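Local coordinates for protein endonuclease 2 (Arabidopsis thaliana, PDB 4CXP) that cleaves RNA and single-stranded DNA, and less efficiently double-stranded DNA, into 5'-phosphorylated products using three divalent metal ions, at residues 62-67 / 131-136. Residues are numbered along the deposited sequence; the frame is centred on the assembly and turned at random. Where two conformers were deposited one is given.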
ATOM      1  N   THR A  62      -8.750   7.774 -11.164  1.00 13.74           N
ATOM      2  CA  THR A  62     -10.121   7.434 -11.522  1.00 15.43           C
ATOM      3  C   THR A  62     -10.922   8.705 -11.812  1.00 14.30           C
ATOM      4  O   THR A  62     -10.537   9.820 -11.436  1.00 14.77           O
ATOM      5  CB  THR A  62     -10.862   6.746 -10.361  1.00 17.89           C
ATOM      6  OG1 THR A  62     -11.058   7.681  -9.288  1.00 18.65           O
ATOM      7  CG2 THR A  62     -10.121   5.552  -9.865  1.00 19.14           C
ATOM      8  N   PRO A  63     -12.092   8.539 -12.441  1.00 15.72           N
ATOM      9  CA  PRO A  63     -13.070   9.634 -12.535  1.00 15.99           C
ATOM     10  C   PRO A  63     -13.565  10.045 -11.140  1.00 14.29           C
ATOM     11  O   PRO A  63     -13.307   9.344 -10.164  1.00 15.72           O
ATOM     12  CB  PRO A  63     -14.194   9.039 -13.386  1.00 19.47           C
ATOM     13  CG  PRO A  63     -13.572   7.867 -14.096  1.00 21.83           C
ATOM     14  CD  PRO A  63     -12.553   7.327 -13.138  1.00 18.11           C
ATOM     15  N   ASP A  64     -14.323  11.134 -11.067  1.00 16.93           N
ATOM     16  CA  ASP A  64     -14.923  11.577  -9.804  1.00 18.04           C
ATOM     17  C   ASP A  64     -16.135  10.699  -9.487  1.00 17.89           C
ATOM     18  O   ASP A  64     -17.294  11.073  -9.749  1.00 22.78           O
ATOM     19  CB  ASP A  64     -15.408  13.034  -9.884  1.00 19.30           C
ATOM     20  CG  ASP A  64     -14.292  14.068  -9.877  1.00 20.64           C
ATOM     21  OD1 ASP A  64     -13.092  13.750 -10.039  1.00 17.71           O
ATOM     22  OD2 ASP A  64     -14.653  15.258  -9.721  1.00 27.12           O
ATOM     23  N   ALA A  65     -15.864   9.502  -8.979  1.00 16.63           N
ATOM     24  CA  ALA A  65     -16.900   8.564  -8.593  1.00 15.75           C
ATOM     25  C   ALA A  65     -16.259   7.535  -7.673  1.00 15.39           C
ATOM     26  O   ALA A  65     -15.104   7.652  -7.319  1.00 23.60           O
ATOM     27  CB  ALA A  65     -17.566   7.929  -9.812  1.00 17.28           C
ATOM     28  N   CYS A  66     -16.985   6.510  -7.304  1.00 13.49           N
ATOM     29  CA  CYS A  66     -16.502   5.534  -6.331  0.70 12.84           C
ATOM     30  C   CYS A  66     -16.168   4.187  -6.949  1.00 13.54           C
ATOM     31  O   CYS A  66     -16.045   3.177  -6.240  1.00 15.91           O
ATOM     32  CB  CYS A  66     -17.512   5.389  -5.205  0.70 14.22           C
ATOM     33  SG  CYS A  66     -17.860   6.969  -4.384  0.70 17.27           S
ATOM     34  N   SER A  67     -15.907   4.190  -8.248  1.00 12.92           N
ATOM     35  CA  SER A  67     -15.671   2.966  -8.980  1.00 13.33           C
ATOM     36  C   SER A  67     -14.271   2.902  -9.570  1.00 12.44           C
ATOM     37  O   SER A  67     -13.646   3.916  -9.890  1.00 13.85           O
ATOM     38  CB  SER A  67     -16.726   2.788 -10.044  1.00 17.11           C
ATOM     39  OG  SER A  67     -16.490   3.653 -11.082  1.00 23.54           O
ATOM     40  N   VAL A 131      -5.762   5.277  -5.111  1.00  9.32           N
ATOM     41  CA  VAL A 131      -6.759   4.827  -6.097  1.00  9.87           C
ATOM     42  C   VAL A 131      -7.891   5.842  -5.964  1.00 10.50           C
ATOM     43  O   VAL A 131      -8.900   5.625  -5.253  1.00 12.15           O
ATOM     44  CB  VAL A 131      -7.268   3.391  -5.862  1.00 10.86           C
ATOM     45  CG1 VAL A 131      -8.209   2.980  -6.985  1.00 11.64           C
ATOM     46  CG2 VAL A 131      -6.100   2.427  -5.724  1.00 11.63           C
ATOM     47  N   SER A 132      -7.667   7.021  -6.552  1.00 10.74           N
ATOM     48  CA  SER A 132      -8.566   8.133  -6.332  1.00 10.91           C
ATOM     49  C   SER A 132      -8.485   9.119  -7.472  1.00 11.79           C
ATOM     50  O   SER A 132      -8.036   8.774  -8.588  1.00 12.42           O
ATOM     51  CB  SER A 132      -8.324   8.732  -4.947  1.00 12.48           C
ATOM     52  OG  SER A 132      -7.142   9.470  -4.888  1.00 16.65           O
ATOM     53  N   TYR A 133      -9.030  10.314  -7.247  1.00 12.95           N
ATOM     54  CA  TYR A 133      -9.470  11.107  -8.366  1.00 13.74           C
ATOM     55  C   TYR A 133      -8.318  11.761  -9.090  1.00 13.20           C
ATOM     56  O   TYR A 133      -7.506  12.502  -8.499  1.00 15.35           O
ATOM     57  CB  TYR A 133     -10.420  12.210  -7.940  1.00 15.04           C
ATOM     58  CG  TYR A 133     -11.715  11.802  -7.280  1.00 15.58           C
ATOM     59  CD1 TYR A 133     -12.161  10.463  -7.225  1.00 16.06           C
ATOM     60  CD2 TYR A 133     -12.539  12.775  -6.749  1.00 19.09           C
ATOM     61  CE1 TYR A 133     -13.366  10.147  -6.629  1.00 19.55           C
ATOM     62  CE2 TYR A 133     -13.747  12.452  -6.166  1.00 21.13           C
ATOM     63  CZ  TYR A 133     -14.156  11.139  -6.106  1.00 21.79           C
ATOM     64  OH  TYR A 133     -15.359  10.842  -5.517  1.00 29.40           O
ATOM     65  N   ALA A 134      -8.340  11.632 -10.411  1.00 14.45           N
ATOM     66  CA  ALA A 134      -7.430  12.403 -11.235  1.00 14.81           C
ATOM     67  C   ALA A 134      -7.584  13.913 -10.989  1.00 15.91           C
ATOM     68  O   ALA A 134      -6.600  14.656 -11.010  1.00 16.14           O
ATOM     69  CB  ALA A 134      -7.716  12.134 -12.705  1.00 16.17           C
ATOM     70  N   SER A 135      -8.813  14.374 -10.791  1.00 15.47           N
ATOM     71  CA  SER A 135      -9.086  15.819 -10.719  1.00 16.31           C
ATOM     72  C   SER A 135      -8.416  16.550  -9.545  1.00 16.35           C
ATOM     73  O   SER A 135      -8.207  17.760  -9.606  1.00 19.18           O
ATOM     74  CB  SER A 135     -10.591  16.033 -10.680  1.00 16.98           C
ATOM     75  OG  SER A 135     -11.115  15.425  -9.513  1.00 17.45           O
ATOM     76  N   ASP A 136      -8.082  15.835  -8.470  1.00 14.65           N
ATOM     77  CA  ASP A 136      -7.349  16.448  -7.341  1.00 15.17           C
ATOM     78  C   ASP A 136      -6.018  15.757  -7.066  1.00 13.48           C
ATOM     79  O   ASP A 136      -5.436  15.880  -5.977  1.00 13.49           O
ATOM     80  CB  ASP A 136      -8.228  16.571  -6.082  1.00 15.46           C
ATOM     81  CG  ASP A 136      -8.889  15.272  -5.685  1.00 14.80           C
ATOM     82  OD1 ASP A 136      -8.216  14.233  -5.632  1.00 14.65           O
ATOM     83  OD2 ASP A 136     -10.113  15.286  -5.422  1.00 18.20           O
TER
HETATM   84  O   HOH W   1     -11.204  12.606 -11.459  1.00 16.98           O
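The phenol ring of Y133 lies beneath D64, whose CA sits 3.7 Å from the ring centroid and only 7° off its normal, a CH-pi contact over the middle of the face. The carboxylate of D64 extends the overlap: its plane is 21° from that of the ring, with OD1 3.5 Å from CD2 of Y133. Near the ring plane, at the edge, stand OG1 of T62 and O of A65, the latter 3.1 Å from CE1 of Y133. With CG of Y133 anti to its carbonyl carbon (chi1 -61°), the ring is carried under the CA of D64, the central residue of an inverse gamma turn. That turn is closed by A65 N bonding to O of P63, which OG1 of T62 also grips from the opposite face of the carbonyl plane. D64 OD1 takes two short bonds: through its syn lone pair from OG of S135 at 2.6 Å, and from a water that also donates to O of T62 and accepts from N of S135. These bonds would restrain the carboxylate's rotation over the ring. A leucine in place of Y133 would probably leave CA and the carboxylate of D64 without their flat support and let the turn shift. Backbone pairing sets the base: N of T62 donates to O of S132 (2.9 Å), and N of A134 donates to O of T62 (3.0 Å). Helix 206-221 adjoins both segments: I214 touches T62 and V131, and C218, disulfide-bonded to C66, touches Y133. The two backbone bonds, flanking Y133, mark a parallel beta bridge; here it ends the two-stranded sheet of 60-62 and 131-133 in this mainly helical S1/P1 nuclease fold, within the substrate-binding region on the 131-136 side.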